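PDB 5IB9: aminopeptidase, which probably removes N-terminal amino acids from peptides as a zinc-dependent aminopeptidase of family M28 that also carries a protease-associated domain. Local coordinates for residues A[251-264]-A[389-403]. Sequence-based numbering, arbitrary orientation.
Sequences LARVMSKLKTDTEL and ADIVGSAVYQAARPG. With ZN (zinc ion), chain D.
The carbonyl oxygen of A400, in the last turn of helix 382-400, takes two contacts from the other segment. D261 N donates to A400 O at 2.8 Å, with an N-H...O angle of 159°, and T260 CA adds a CA-H...O contact to the same oxygen. D261 then turns its carboxylate back over the helix end, because CG sits between the backbone N and the carbonyl carbon (chi1 68°). OD2 receives a weak hydrogen bond from G403 N at 3.0 Å, and OD1 takes the hydroxyl of T262 on its anti side, though well out of the carboxylate plane. With the carbonyl oxygens of A399, R401 and G403 also close by, the carboxylate stands among acceptors, which could raise its pKa.

A second polar link runs through a water that donates to K259 O and also hydrogen-bonds to Y397 OH, lying in the plane of the tyrosine ring at its edge. Beside this bridge P402 CD packs 3.5 Å from K259 O. The side chains of L258 and Y397 cross at about a right angle, with L258 CD1 4.0 Å from Y397 CE1, while M255 SD approaches obliquely in a Met-aromatic contact, 5.4 Å from the ring centroid. The bend of M255 at chi2 helps bring CE up to G393 O, against V396 CG1 and Y397 CB. From the strand, L264 reaches V396 tip to tip, CD2 to CG1 at 3.7 Å.

Farther along, L251 CD2 lies 3.7 Å from G393 CA, where a side chain at that position would collide with it, and the axes of 251-256 and 389-400 cross at -45°. D390, one turn earlier, binds a zinc ion shared with D386, apart from the inhibitor-bearing zinc pair. Helix 238-256, the turn into strand 263-269 and helix 382-400 thus pack as neighbouring elements of the alpha/beta M28 zinc-exopeptidase fold.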
loop_
_atom_site.group_PDB
_atom_site.type_symbol
_atom_site.label_atom_id
_atom_site.label_comp_id
_atom_site.label_asym_id
_atom_site.label_seq_id
_atom_site.Cartn_x
_atom_site.Cartn_y
_atom_site.Cartn_z
ATOM N N LEU A 251 29.449 5.058 0.661
ATOM C CA LEU A 251 29.481 5.317 -0.744
ATOM C C LEU A 251 28.802 6.664 -1.024
ATOM O O LEU A 251 29.217 7.401 -1.973
ATOM C CB LEU A 251 28.795 4.203 -1.615
ATOM C CG LEU A 251 29.663 2.920 -1.521
ATOM C CD1 LEU A 251 28.910 1.859 -2.275
ATOM C CD2 LEU A 251 31.059 3.093 -2.105
ATOM N N ALA A 252 27.748 7.029 -0.245
ATOM C CA ALA A 252 27.203 8.394 -0.493
ATOM C C ALA A 252 28.289 9.457 -0.159
ATOM O O ALA A 252 28.352 10.396 -0.886
ATOM C CB ALA A 252 26.021 8.627 0.426
ATOM N N ARG A 253 29.107 9.281 0.879
ATOM C CA ARG A 253 30.142 10.263 1.187
ATOM C C ARG A 253 31.137 10.261 0.079
ATOM O O ARG A 253 31.542 11.330 -0.445
ATOM C CB ARG A 253 30.779 9.838 2.453
ATOM C CG ARG A 253 31.802 10.933 2.956
ATOM C CD ARG A 253 32.601 10.457 4.175
ATOM N NE ARG A 253 33.593 9.510 3.692
ATOM C CZ ARG A 253 34.695 9.808 3.023
ATOM N NH1 ARG A 253 35.016 11.105 2.865
ATOM N NH2 ARG A 253 35.469 8.797 2.533
ATOM N N VAL A 254 31.548 9.078 -0.366
ATOM C CA VAL A 254 32.535 9.030 -1.498
ATOM C C VAL A 254 32.017 9.742 -2.724
ATOM O O VAL A 254 32.759 10.542 -3.342
ATOM C CB VAL A 254 32.892 7.547 -1.830
ATOM C CG1 VAL A 254 33.673 7.461 -3.189
ATOM C CG2 VAL A 254 33.768 7.013 -0.700
ATOM N N MET A 255 30.757 9.479 -3.138
ATOM C CA MET A 255 30.268 10.022 -4.375
ATOM C C MET A 255 30.072 11.529 -4.193
ATOM O O MET A 255 30.105 12.265 -5.222
ATOM C CB MET A 255 28.930 9.400 -4.790
ATOM C CG MET A 255 29.150 7.928 -5.040
ATOM S SD MET A 255 30.138 7.706 -6.565
ATOM C CE MET A 255 29.940 5.907 -6.647
ATOM N N SER A 256 30.005 12.023 -2.975
ATOM C CA SER A 256 29.821 13.499 -2.801
ATOM C C SER A 256 31.089 14.233 -3.251
ATOM O O SER A 256 31.038 15.468 -3.515
ATOM C CB SER A 256 29.469 13.894 -1.382
ATOM O OG SER A 256 30.559 13.824 -0.492
ATOM N N LYS A 257 32.211 13.541 -3.309
ATOM C CA LYS A 257 33.487 14.119 -3.782
ATOM C C LYS A 257 33.697 14.127 -5.268
ATOM O O LYS A 257 34.763 14.555 -5.730
ATOM C CB LYS A 257 34.646 13.334 -3.121
ATOM C CG LYS A 257 34.580 13.034 -1.622
ATOM C CD LYS A 257 34.352 14.276 -0.763
ATOM C CE LYS A 257 34.401 13.950 0.697
ATOM N NZ LYS A 257 34.151 15.170 1.553
ATOM N N LEU A 258 32.778 13.574 -6.050
ATOM C CA LEU A 258 32.935 13.302 -7.465
ATOM C C LEU A 258 31.814 13.852 -8.375
ATOM O O LEU A 258 30.675 13.971 -7.967
ATOM C CB LEU A 258 33.040 11.751 -7.727
ATOM C CG LEU A 258 34.113 11.110 -6.870
ATOM C CD1 LEU A 258 33.986 9.593 -6.758
ATOM C CD2 LEU A 258 35.522 11.441 -7.374
ATOM N N LYS A 259 32.163 14.269 -9.581
ATOM C CA LYS A 259 31.191 14.645 -10.567
ATOM C C LYS A 259 30.527 13.395 -11.070
ATOM O O LYS A 259 31.157 12.304 -11.204
ATOM C CB LYS A 259 31.902 15.331 -11.712
ATOM C CG LYS A 259 32.654 16.572 -11.296
ATOM C CD LYS A 259 31.798 17.669 -10.647
ATOM C CE LYS A 259 31.090 18.597 -11.626
ATOM N NZ LYS A 259 30.093 19.486 -10.866
ATOM N N THR A 260 29.206 13.500 -11.305
ATOM C CA THR A 260 28.424 12.379 -11.796
ATOM C C THR A 260 27.468 12.799 -12.878
ATOM O O THR A 260 26.927 13.933 -12.849
ATOM C CB THR A 260 27.606 11.708 -10.632
ATOM O OG1 THR A 260 26.808 12.734 -9.987
ATOM C CG2 THR A 260 28.582 10.991 -9.616
ATOM N N ASP A 261 27.159 11.894 -13.806
ATOM C CA ASP A 261 26.216 12.179 -14.858
ATOM C C ASP A 261 24.912 11.438 -14.714
ATOM O O ASP A 261 24.081 11.435 -15.596
ATOM C CB ASP A 261 26.843 11.951 -16.289
ATOM C CG ASP A 261 27.148 10.481 -16.607
ATOM O OD1 ASP A 261 26.822 9.553 -15.766
ATOM O OD2 ASP A 261 27.740 10.224 -17.691
ATOM N N THR A 262 24.839 10.754 -13.587
ATOM C CA THR A 262 23.712 9.832 -13.322
ATOM C C THR A 262 23.223 10.134 -11.901
ATOM O O THR A 262 24.023 10.243 -10.949
ATOM C CB THR A 262 24.256 8.402 -13.355
ATOM O OG1 THR A 262 24.776 8.128 -14.683
ATOM C CG2 THR A 262 23.200 7.324 -13.054
ATOM N N GLU A 263 21.879 10.225 -11.753
ATOM C CA GLU A 263 21.263 10.527 -10.479
ATOM C C GLU A 263 21.466 9.295 -9.569
ATOM O O GLU A 263 21.206 8.176 -10.037
ATOM C CB GLU A 263 19.778 10.734 -10.698
ATOM C CG GLU A 263 19.072 10.945 -9.337
ATOM C CD GLU A 263 17.635 11.462 -9.593
ATOM O OE1 GLU A 263 17.347 12.247 -10.577
ATOM O OE2 GLU A 263 16.771 11.168 -8.752
ATOM N N LEU A 264 21.935 9.538 -8.342
ATOM C CA LEU A 264 22.142 8.394 -7.413
ATOM C C LEU A 264 21.228 8.610 -6.247
ATOM O O LEU A 264 21.157 9.711 -5.673
ATOM C CB LEU A 264 23.646 8.422 -6.983
ATOM C CG LEU A 264 24.647 8.231 -8.071
ATOM C CD1 LEU A 264 26.065 8.236 -7.510
ATOM C CD2 LEU A 264 24.458 6.979 -8.775
ATOM N N ALA A 389 32.527 -2.043 -0.420
ATOM C CA ALA A 389 32.408 -0.679 -0.841
ATOM C C ALA A 389 33.248 -0.419 -2.099
ATOM O O ALA A 389 32.760 0.300 -3.006
ATOM C CB ALA A 389 32.913 0.226 0.355
ATOM N N ASP A 390 34.482 -0.985 -2.205
ATOM C CA ASP A 390 35.233 -0.721 -3.458
ATOM C C ASP A 390 34.523 -1.303 -4.651
ATOM O O ASP A 390 34.474 -0.705 -5.702
ATOM C CB ASP A 390 36.632 -1.385 -3.280
ATOM C CG ASP A 390 37.487 -0.691 -2.328
ATOM O OD1 ASP A 390 37.281 0.466 -2.009
ATOM O OD2 ASP A 390 38.427 -1.375 -1.875
ATOM N N ILE A 391 34.019 -2.554 -4.566
ATOM C CA ILE A 391 33.397 -3.220 -5.716
ATOM C C ILE A 391 32.042 -2.520 -6.113
ATOM O O ILE A 391 31.796 -2.201 -7.304
ATOM C CB ILE A 391 33.229 -4.670 -5.460
ATOM C CG1 ILE A 391 34.587 -5.428 -5.507
ATOM C CG2 ILE A 391 32.278 -5.336 -6.465
ATOM C CD1 ILE A 391 34.589 -6.828 -4.859
ATOM N N VAL A 392 31.170 -2.317 -5.113
ATOM C CA VAL A 392 29.850 -1.734 -5.390
ATOM C C VAL A 392 30.093 -0.269 -5.845
ATOM O O VAL A 392 29.448 0.186 -6.757
ATOM C CB VAL A 392 28.915 -1.920 -4.211
ATOM C CG1 VAL A 392 27.601 -1.087 -4.418
ATOM C CG2 VAL A 392 28.541 -3.355 -4.111
ATOM N N GLY A 393 30.956 0.415 -5.126
ATOM C CA GLY A 393 31.149 1.818 -5.550
ATOM C C GLY A 393 31.746 1.916 -6.941
ATOM O O GLY A 393 31.364 2.833 -7.685
ATOM N N SER A 394 32.744 1.067 -7.260
ATOM C CA SER A 394 33.297 1.089 -8.653
ATOM C C SER A 394 32.311 0.659 -9.704
ATOM O O SER A 394 32.346 1.227 -10.804
ATOM C CB SER A 394 34.534 0.192 -8.748
ATOM O OG SER A 394 35.513 0.782 -7.829
ATOM N N ALA A 395 31.405 -0.291 -9.341
ATOM C CA ALA A 395 30.340 -0.714 -10.272
ATOM C C ALA A 395 29.399 0.461 -10.527
ATOM O O ALA A 395 29.088 0.739 -11.705
ATOM C CB ALA A 395 29.524 -1.910 -9.736
ATOM N N VAL A 396 29.011 1.152 -9.451
ATOM C CA VAL A 396 28.123 2.284 -9.621
ATOM C C VAL A 396 28.851 3.409 -10.425
ATOM O O VAL A 396 28.283 3.987 -11.344
ATOM C CB VAL A 396 27.660 2.807 -8.298
ATOM C CG1 VAL A 396 26.976 4.238 -8.409
ATOM C CG2 VAL A 396 26.672 1.778 -7.623
ATOM N N TYR A 397 30.114 3.645 -10.058
ATOM C CA TYR A 397 30.790 4.770 -10.737
ATOM C C TYR A 397 31.121 4.446 -12.152
ATOM O O TYR A 397 31.296 5.361 -12.986
ATOM C CB TYR A 397 32.081 5.006 -9.967
ATOM C CG TYR A 397 32.834 6.243 -10.383
ATOM C CD1 TYR A 397 32.241 7.491 -10.236
ATOM C CD2 TYR A 397 34.112 6.141 -10.822
ATOM C CE1 TYR A 397 32.973 8.706 -10.533
ATOM C CE2 TYR A 397 34.832 7.335 -11.156
ATOM C CZ TYR A 397 34.256 8.560 -11.031
ATOM O OH TYR A 397 35.031 9.734 -11.392
ATOM N N GLN A 398 31.232 3.154 -12.518
ATOM C CA GLN A 398 31.440 2.841 -13.926
ATOM C C GLN A 398 30.303 3.495 -14.774
ATOM O O GLN A 398 30.521 3.957 -15.890
ATOM C CB GLN A 398 31.413 1.346 -14.173
ATOM C CG GLN A 398 31.646 0.898 -15.678
ATOM C CD GLN A 398 32.148 -0.507 -15.803
ATOM O OE1 GLN A 398 32.673 -1.099 -14.826
ATOM N NE2 GLN A 398 31.969 -1.099 -16.987
ATOM N N ALA A 399 29.073 3.510 -14.232
ATOM C CA ALA A 399 27.958 4.216 -14.934
ATOM C C ALA A 399 27.923 5.673 -14.492
ATOM O O ALA A 399 27.757 6.585 -15.399
ATOM C CB ALA A 399 26.579 3.498 -14.575
ATOM N N ALA A 400 28.142 6.041 -13.222
ATOM C CA ALA A 400 27.825 7.394 -12.791
ATOM C C ALA A 400 28.926 8.376 -13.184
ATOM O O ALA A 400 28.699 9.614 -13.159
ATOM C CB ALA A 400 27.598 7.500 -11.296
ATOM N N ARG A 401 30.155 7.877 -13.441
ATOM C CA ARG A 401 31.245 8.886 -13.853
ATOM C C ARG A 401 30.846 9.587 -15.145
ATOM O O ARG A 401 30.172 9.094 -16.007
ATOM C CB ARG A 401 32.571 8.147 -14.009
ATOM C CG ARG A 401 32.599 7.205 -15.235
ATOM C CD ARG A 401 33.868 6.325 -14.902
ATOM N NE ARG A 401 34.717 6.234 -16.060
ATOM C CZ ARG A 401 34.767 5.189 -16.865
ATOM N NH1 ARG A 401 34.014 4.117 -16.623
ATOM N NH2 ARG A 401 35.568 5.203 -17.914
ATOM N N PRO A 402 31.348 10.809 -15.379
ATOM C CA PRO A 402 30.917 11.470 -16.590
ATOM C C PRO A 402 31.381 10.680 -17.838
ATOM O O PRO A 402 32.532 10.199 -17.902
ATOM C CB PRO A 402 31.632 12.817 -16.480
ATOM C CG PRO A 402 31.876 13.037 -14.947
ATOM C CD PRO A 402 32.136 11.631 -14.445
ATOM N N GLY A 403 30.525 10.637 -18.827
ATOM C CA GLY A 403 30.750 9.991 -20.088
ATOM C C GLY A 403 29.831 8.797 -20.306
ATOM O O GLY A 403 29.142 8.343 -19.375
HETATM ZN ZN ZN D . 39.781 -0.758 -0.612
HETATM O O HOH W 1 33.765 11.986 -11.519
HETATM O O HOH W 2 40.207 0.991 -0.271
HETATM O O HOH W 3 41.484 -1.985 -0.621
HETATM O O HOH W 4 41.653 -1.604 -1.854
#